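Local coordinates for protein beta 1-3 glucanase (Clostridium beijerinckii NCIMB 8052, PDB 5H4E) that probably hydrolyses beta-1,3-glucan chains, as a glycoside hydrolase family 64 (GH64) beta-1,3-glucanase domain, at residues Pro161-Tyr172 against Leu361-Asn372. Residues are numbered along the deposited sequence; the frame is centred on the assembly and turned at random.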
ATOM      1  N   PRO A 161      11.255  -9.246  -2.787  1.00 14.50           N
ATOM      2  CA  PRO A 161      10.980  -9.330  -1.348  1.00 16.64           C
ATOM      3  C   PRO A 161      11.674  -8.225  -0.551  1.00 16.97           C
ATOM      4  O   PRO A 161      12.853  -7.929  -0.789  1.00 16.97           O
ATOM      5  CB  PRO A 161      11.535 -10.700  -0.965  1.00 16.60           C
ATOM      6  CG  PRO A 161      12.566 -11.002  -1.993  1.00 15.75           C
ATOM      7  CD  PRO A 161      12.049 -10.387  -3.266  1.00 15.77           C
ATOM      8  N   TYR A 162      10.943  -7.602   0.370  1.00 15.98           N
ATOM      9  CA  TYR A 162      11.551  -6.604   1.249  1.00 16.65           C
ATOM     10  C   TYR A 162      10.809  -6.531   2.575  1.00 16.75           C
ATOM     11  O   TYR A 162       9.668  -6.971   2.694  1.00 15.75           O
ATOM     12  CB  TYR A 162      11.630  -5.217   0.570  1.00 15.52           C
ATOM     13  CG  TYR A 162      10.339  -4.416   0.425  1.00 15.46           C
ATOM     14  CD1 TYR A 162      10.277  -3.089   0.820  1.00 14.75           C
ATOM     15  CD2 TYR A 162       9.199  -4.973  -0.166  1.00 18.03           C
ATOM     16  CE1 TYR A 162       9.104  -2.339   0.651  1.00 18.70           C
ATOM     17  CE2 TYR A 162       8.033  -4.234  -0.330  1.00 17.18           C
ATOM     18  CZ  TYR A 162       7.992  -2.924   0.080  1.00 17.30           C
ATOM     19  OH  TYR A 162       6.821  -2.186  -0.087  1.00 14.82           O
ATOM     20  N   ASN A 163      11.507  -6.048   3.590  1.00 13.81           N
ATOM     21  CA  ASN A 163      10.931  -6.000   4.921  1.00 15.40           C
ATOM     22  C   ASN A 163      11.571  -4.834   5.625  1.00 17.94           C
ATOM     23  O   ASN A 163      12.621  -4.340   5.186  1.00 16.03           O
ATOM     24  CB  ASN A 163      11.148  -7.332   5.680  1.00 17.83           C
ATOM     25  CG  ASN A 163      12.621  -7.656   5.937  1.00 19.54           C
ATOM     26  OD1 ASN A 163      13.252  -7.108   6.847  1.00 17.14           O
ATOM     27  ND2 ASN A 163      13.160  -8.582   5.161  1.00 23.20           N
ATOM     28  N   ILE A 164      10.941  -4.370   6.697  1.00 14.77           N
ATOM     29  CA  ILE A 164      11.428  -3.198   7.385  1.00 15.12           C
ATOM     30  C   ILE A 164      11.548  -3.516   8.866  1.00 14.16           C
ATOM     31  O   ILE A 164      10.656  -4.138   9.450  1.00 15.02           O
ATOM     32  CB  ILE A 164      10.483  -1.980   7.155  1.00 13.97           C
ATOM     33  CG1 ILE A 164      10.366  -1.678   5.651  1.00 11.88           C
ATOM     34  CG2 ILE A 164      10.945  -0.746   7.975  1.00 14.27           C
ATOM     35  CD1 ILE A 164       9.271  -0.674   5.309  1.00 16.75           C
ATOM     36  N   GLN A 165      12.663  -3.104   9.454  1.00 16.33           N
ATOM     37  CA  GLN A 165      12.829  -3.156  10.904  1.00 16.94           C
ATOM     38  C   GLN A 165      12.730  -1.756  11.479  1.00 18.24           C
ATOM     39  O   GLN A 165      13.539  -0.900  11.146  1.00 19.91           O
ATOM     40  CB  GLN A 165      14.175  -3.775  11.281  1.00 18.09           C
ATOM     41  CG  GLN A 165      14.475  -3.708  12.793  1.00 19.42           C
ATOM     42  CD  GLN A 165      15.904  -4.129  13.121  1.00 22.48           C
ATOM     43  OE1 GLN A 165      16.748  -4.238  12.231  1.00 19.94           O
ATOM     44  NE2 GLN A 165      16.173  -4.384  14.401  1.00 23.41           N
ATOM     45  N   LEU A 166      11.754  -1.518  12.349  1.00 17.66           N
ATOM     46  CA  LEU A 166      11.624  -0.213  12.973  1.00 15.80           C
ATOM     47  C   LEU A 166      12.094  -0.303  14.412  1.00 18.83           C
ATOM     48  O   LEU A 166      11.661  -1.190  15.166  1.00 18.81           O
ATOM     49  CB  LEU A 166      10.171   0.301  12.924  1.00 15.54           C
ATOM     50  CG  LEU A 166       9.929   1.613  13.688  1.00 15.03           C
ATOM     51  CD1 LEU A 166      10.769   2.760  13.099  1.00 15.55           C
ATOM     52  CD2 LEU A 166       8.442   1.995  13.723  1.00 18.24           C
ATOM     53  N   VAL A 167      12.978   0.617  14.782  1.00 16.74           N
ATOM     54  CA  VAL A 167      13.581   0.617  16.106  1.00 16.78           C
ATOM     55  C   VAL A 167      13.268   1.930  16.809  1.00 18.77           C
ATOM     56  O   VAL A 167      13.598   3.013  16.305  1.00 17.48           O
ATOM     57  CB  VAL A 167      15.119   0.423  16.033  1.00 17.79           C
ATOM     58  CG1 VAL A 167      15.741   0.483  17.440  1.00 16.58           C
ATOM     59  CG2 VAL A 167      15.459  -0.889  15.324  1.00 17.64           C
ATOM     60  N   GLY A 168      12.631   1.830  17.968  1.00 17.91           N
ATOM     61  CA  GLY A 168      12.290   3.013  18.732  1.00 17.22           C
ATOM     62  C   GLY A 168      13.421   3.429  19.656  1.00 18.83           C
ATOM     63  O   GLY A 168      14.383   2.691  19.844  1.00 17.09           O
ATOM     64  N   ASN A 169      13.301   4.626  20.228  1.00 18.30           N
ATOM     65  CA  ASN A 169      14.287   5.119  21.182  1.00 18.09           C
ATOM     66  C   ASN A 169      14.253   4.432  22.539  1.00 19.59           C
ATOM     67  O   ASN A 169      15.201   4.559  23.319  1.00 18.83           O
ATOM     68  CB  ASN A 169      14.101   6.627  21.393  1.00 17.84           C
ATOM     69  CG  ASN A 169      14.776   7.450  20.316  1.00 24.75           C
ATOM     70  OD1 ASN A 169      15.964   7.282  20.049  1.00 31.56           O
ATOM     71  ND2 ASN A 169      14.022   8.349  19.695  1.00 28.85           N
ATOM     72  N   SER A 170      13.167   3.730  22.850  1.00 17.50           N
ATOM     73  CA  SER A 170      12.997   3.247  24.229  1.00 18.00           C
ATOM     74  C   SER A 170      12.400   1.852  24.369  1.00 19.79           C
ATOM     75  O   SER A 170      11.720   1.569  25.367  1.00 18.21           O
ATOM     76  CB  SER A 170      12.123   4.227  25.026  1.00 18.34           C
ATOM     77  OG  SER A 170      10.803   4.287  24.504  1.00 17.62           O
ATOM     78  N   GLY A 171      12.638   0.984  23.389  1.00 18.54           N
ATOM     79  CA  GLY A 171      12.316  -0.425  23.561  1.00 22.53           C
ATOM     80  C   GLY A 171      11.717  -1.136  22.363  1.00 26.73           C
ATOM     81  O   GLY A 171      11.863  -2.350  22.214  1.00 29.95           O
ATOM     82  N   TYR A 172      11.054  -0.383  21.496  1.00 21.17           N
ATOM     83  CA  TYR A 172      10.331  -0.974  20.368  1.00 19.78           C
ATOM     84  C   TYR A 172      11.318  -1.488  19.329  1.00 19.74           C
ATOM     85  O   TYR A 172      12.232  -0.767  18.923  1.00 16.45           O
ATOM     86  CB  TYR A 172       9.397   0.065  19.748  1.00 17.54           C
ATOM     87  CG  TYR A 172       8.531  -0.417  18.610  1.00 16.75           C
ATOM     88  CD1 TYR A 172       8.974  -0.342  17.291  1.00 18.61           C
ATOM     89  CD2 TYR A 172       7.245  -0.885  18.845  1.00 18.95           C
ATOM     90  CE1 TYR A 172       8.182  -0.746  16.243  1.00 19.22           C
ATOM     91  CE2 TYR A 172       6.430  -1.295  17.794  1.00 18.47           C
ATOM     92  CZ  TYR A 172       6.915  -1.221  16.488  1.00 20.42           C
ATOM     93  OH  TYR A 172       6.125  -1.625  15.426  1.00 18.95           O
ATOM     94  N   LEU A 361       4.315  -0.766  10.898  1.00 14.60           N
ATOM     95  CA  LEU A 361       5.119  -0.566  12.103  1.00 17.39           C
ATOM     96  C   LEU A 361       4.836   0.829  12.642  1.00 16.86           C
ATOM     97  O   LEU A 361       4.690   1.775  11.870  1.00 18.15           O
ATOM     98  CB  LEU A 361       6.617  -0.722  11.798  1.00 16.25           C
ATOM     99  CG  LEU A 361       7.069  -2.078  11.247  1.00 16.40           C
ATOM    100  CD1 LEU A 361       8.223  -1.899  10.278  1.00 17.68           C
ATOM    101  CD2 LEU A 361       7.484  -2.981  12.380  1.00 17.49           C
ATOM    102  N   HIS A 362       4.765   0.962  13.964  1.00 19.38           N
ATOM    103  CA  HIS A 362       4.444   2.250  14.568  1.00 18.73           C
ATOM    104  C   HIS A 362       5.063   2.394  15.949  1.00 18.47           C
ATOM    105  O   HIS A 362       5.023   1.456  16.749  1.00 18.34           O
ATOM    106  CB  HIS A 362       2.929   2.426  14.662  1.00 19.58           C
ATOM    107  CG  HIS A 362       2.501   3.514  15.595  1.00 24.13           C
ATOM    108  ND1 HIS A 362       2.788   4.845  15.374  1.00 27.34           N
ATOM    109  CD2 HIS A 362       1.789   3.467  16.747  1.00 26.98           C
ATOM    110  CE1 HIS A 362       2.281   5.570  16.355  1.00 28.27           C
ATOM    111  NE2 HIS A 362       1.667   4.759  17.199  1.00 30.86           N
ATOM    112  N   VAL A 363       5.629   3.567  16.223  1.00 18.22           N
ATOM    113  CA  VAL A 363       6.094   3.889  17.571  1.00 20.52           C
ATOM    114  C   VAL A 363       6.135   5.405  17.771  1.00 20.83           C
ATOM    115  O   VAL A 363       6.381   6.176  16.835  1.00 19.03           O
ATOM    116  CB  VAL A 363       7.491   3.287  17.866  1.00 19.49           C
ATOM    117  CG1 VAL A 363       8.570   4.061  17.132  1.00 16.90           C
ATOM    118  CG2 VAL A 363       7.765   3.269  19.380  1.00 17.93           C
ATOM    119  N   ALA A 364       5.880   5.827  19.003  1.00 21.72           N
ATOM    120  CA  ALA A 364       5.791   7.248  19.322  1.00 19.42           C
ATOM    121  C   ALA A 364       7.132   7.937  19.137  1.00 18.64           C
ATOM    122  O   ALA A 364       7.197   9.102  18.731  1.00 21.19           O
ATOM    123  CB  ALA A 364       5.306   7.438  20.759  1.00 21.51           C
ATOM    124  N   ASP A 365       8.196   7.216  19.473  1.00 18.23           N
ATOM    125  CA  ASP A 365       9.533   7.795  19.577  1.00 20.30           C
ATOM    126  C   ASP A 365      10.552   7.066  18.703  1.00 15.92           C
ATOM    127  O   ASP A 365      11.443   6.401  19.202  1.00 17.53           O
ATOM    128  CB  ASP A 365       9.994   7.791  21.046  1.00 16.59           C
ATOM    129  CG  ASP A 365      10.019   6.384  21.663  1.00 20.83           C
ATOM    130  OD1 ASP A 365       9.275   5.485  21.191  1.00 17.49           O
ATOM    131  OD2 ASP A 365      10.789   6.181  22.633  1.00 18.97           O
ATOM    132  N   PRO A 366      10.425   7.207  17.380  1.00 18.81           N
ATOM    133  CA  PRO A 366      11.267   6.459  16.443  1.00 17.16           C
ATOM    134  C   PRO A 366      12.729   6.894  16.493  1.00 20.08           C
ATOM    135  O   PRO A 366      13.006   8.086  16.652  1.00 17.23           O
ATOM    136  CB  PRO A 366      10.644   6.796  15.082  1.00 16.82           C
ATOM    137  CG  PRO A 366      10.056   8.148  15.283  1.00 15.73           C
ATOM    138  CD  PRO A 366       9.535   8.152  16.687  1.00 19.20           C
ATOM    139  N   LYS A 367      13.638   5.928  16.362  1.00 19.29           N
ATOM    140  CA  LYS A 367      15.077   6.182  16.286  1.00 18.16           C
ATOM    141  C   LYS A 367      15.574   5.970  14.863  1.00 18.32           C
ATOM    142  O   LYS A 367      16.123   6.883  14.237  1.00 18.80           O
ATOM    143  CB  LYS A 367      15.826   5.259  17.245  1.00 20.35           C
ATOM    144  CG  LYS A 367      17.295   5.577  17.433  1.00 23.27           C
ATOM    145  CD  LYS A 367      17.902   4.571  18.398  1.00 25.19           C
ATOM    146  CE  LYS A 367      19.342   4.893  18.734  1.00 33.16           C
ATOM    147  NZ  LYS A 367      19.758   4.168  19.976  1.00 39.07           N
ATOM    148  N   TYR A 368      15.373   4.763  14.346  1.00 18.46           N
ATOM    149  CA  TYR A 368      15.732   4.490  12.959  1.00 17.53           C
ATOM    150  C   TYR A 368      14.968   3.286  12.427  1.00 18.89           C
ATOM    151  O   TYR A 368      14.388   2.517  13.202  1.00 17.19           O
ATOM    152  CB  TYR A 368      17.251   4.264  12.816  1.00 17.16           C
ATOM    153  CG  TYR A 368      17.766   3.008  13.495  1.00 17.61           C
ATOM    154  CD1 TYR A 368      18.282   3.056  14.790  1.00 19.38           C
ATOM    155  CD2 TYR A 368      17.758   1.780  12.837  1.00 18.03           C
ATOM    156  CE1 TYR A 368      18.756   1.920  15.413  1.00 20.29           C
ATOM    157  CE2 TYR A 368      18.226   0.629  13.465  1.00 19.29           C
ATOM    158  CZ  TYR A 368      18.725   0.714  14.750  1.00 19.51           C
ATOM    159  OH  TYR A 368      19.197  -0.418  15.378  1.00 21.78           O
ATOM    160  N   ALA A 369      14.987   3.124  11.102  1.00 17.56           N
ATOM    161  CA  ALA A 369      14.476   1.908  10.471  1.00 19.75           C
ATOM    162  C   ALA A 369      15.492   1.352   9.489  1.00 16.47           C
ATOM    163  O   ALA A 369      16.250   2.101   8.872  1.00 20.10           O
ATOM    164  CB  ALA A 369      13.126   2.166   9.760  1.00 17.55           C
ATOM    165  N   ILE A 370      15.530   0.027   9.380  1.00 20.32           N
ATOM    166  CA  ILE A 370      16.321  -0.631   8.347  1.00 17.77           C
ATOM    167  C   ILE A 370      15.397  -1.119   7.237  1.00 17.50           C
ATOM    168  O   ILE A 370      14.436  -1.843   7.507  1.00 16.91           O
ATOM    169  CB  ILE A 370      17.105  -1.857   8.871  1.00 20.85           C
ATOM    170  CG1 ILE A 370      17.998  -1.510  10.074  1.00 20.09           C
ATOM    171  CG2 ILE A 370      17.883  -2.506   7.727  1.00 16.98           C
ATOM    172  CD1 ILE A 370      19.075  -0.526   9.776  1.00 24.89           C
ATOM    173  N   ILE A 371      15.679  -0.738   5.996  1.00 17.56           N
ATOM    174  CA  ILE A 371      14.878  -1.249   4.893  1.00 16.96           C
ATOM    175  C   ILE A 371      15.692  -2.297   4.155  1.00 18.07           C
ATOM    176  O   ILE A 371      16.659  -2.001   3.450  1.00 16.84           O
ATOM    177  CB  ILE A 371      14.409  -0.125   3.980  1.00 15.89           C
ATOM    178  CG1 ILE A 371      13.683   0.918   4.846  1.00 18.72           C
ATOM    179  CG2 ILE A 371      13.460  -0.665   2.905  1.00 16.79           C
ATOM    180  CD1 ILE A 371      13.353   2.196   4.132  1.00 27.10           C
ATOM    181  N   ASN A 372      15.295  -3.541   4.387  1.00 17.40           N
ATOM    182  CA  ASN A 372      15.974  -4.708   3.865  1.00 17.47           C
ATOM    183  C   ASN A 372      15.443  -5.076   2.501  1.00 15.86           C
ATOM    184  O   ASN A 372      14.346  -5.609   2.394  1.00 18.30           O
ATOM    185  CB  ASN A 372      15.794  -5.892   4.815  1.00 19.55           C
ATOM    186  CG  ASN A 372      16.508  -5.693   6.127  1.00 20.95           C
ATOM    187  OD1 ASN A 372      17.742  -5.624   6.175  1.00 21.67           O
ATOM    188  ND2 ASN A 372      15.745  -5.594   7.201  1.00 16.11           N
TER
HETATM  189  O   HOH W   1      16.694  -5.956   9.953  1.00 22.51           O
HETATM  190  O   HOH W   2      17.893   4.958  22.423  1.00 36.90           O
HETATM  191  O   HOH W   3      10.589   3.021  21.542  1.00 15.19           O
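Leu166 and Leu361 overlap head to tail at the apolar centre, Leu166 CD2 lying 3.8 Å from Leu361 CB. The same methyl meets Val363 CG1, while Leu166 CD1 turns to Ala369 CB. Leu361 CD1 crosses to Ile164, 3.7 Å from its CG2. Ile150 of strand 147-151 touches Ile164, Leu166 and Leu361 and continues this packing. Beside it, Val363 CB sits over one face of the Tyr172 ring in a CH-pi contact, 20° off the ring normal. Tyr172 CG is anti to the backbone N (chi1 -177°), which carries the ring back along strand 361-363. There its OH accepts a hydrogen bond from His362 N at 3.3 Å.

Strands 162-168 and 366-372 run antiparallel, with paired backbone bonds at Asn163-Asn372 and Gln165-Ile370. On the sheet face bearing Asn163, Gln165 and Val167, Val167 CB makes a CH-pi contact over the ring of Tyr368, 3.9 Å from its centroid. Further along, Asn372 ND2 gives a bent bond to Asn163 OD1, 2.9 Å long; the two amide planes are 39° apart. A water links Asn372 ND2 to Gln165 OE1, and Gln165 NE2 bonds Asn173.

At the turn end, Asn169 N donates to the backbone Asp365 O. Ser170 OG donates to the syn lone pair of Asp365 OD2 at 2.7 Å. A water joins Asp365 OD1 to Ser170 N, so both carboxylate oxygens are held at the loop. Val167 O accepts from both Lys367 N (2.9 Å) and Tyr368 N (3.2 Å). This is a classic beta bulge in a mixed sheet, where strand 162-168 lies between strands 366-374 and 173-177. Strand 361-363 belongs to a second, antiparallel sheet. The apolar side chains of Ile164, Leu166 and Leu361 pack between the two sheets, consistent with the barrel-like beta domain of GH64 enzymes.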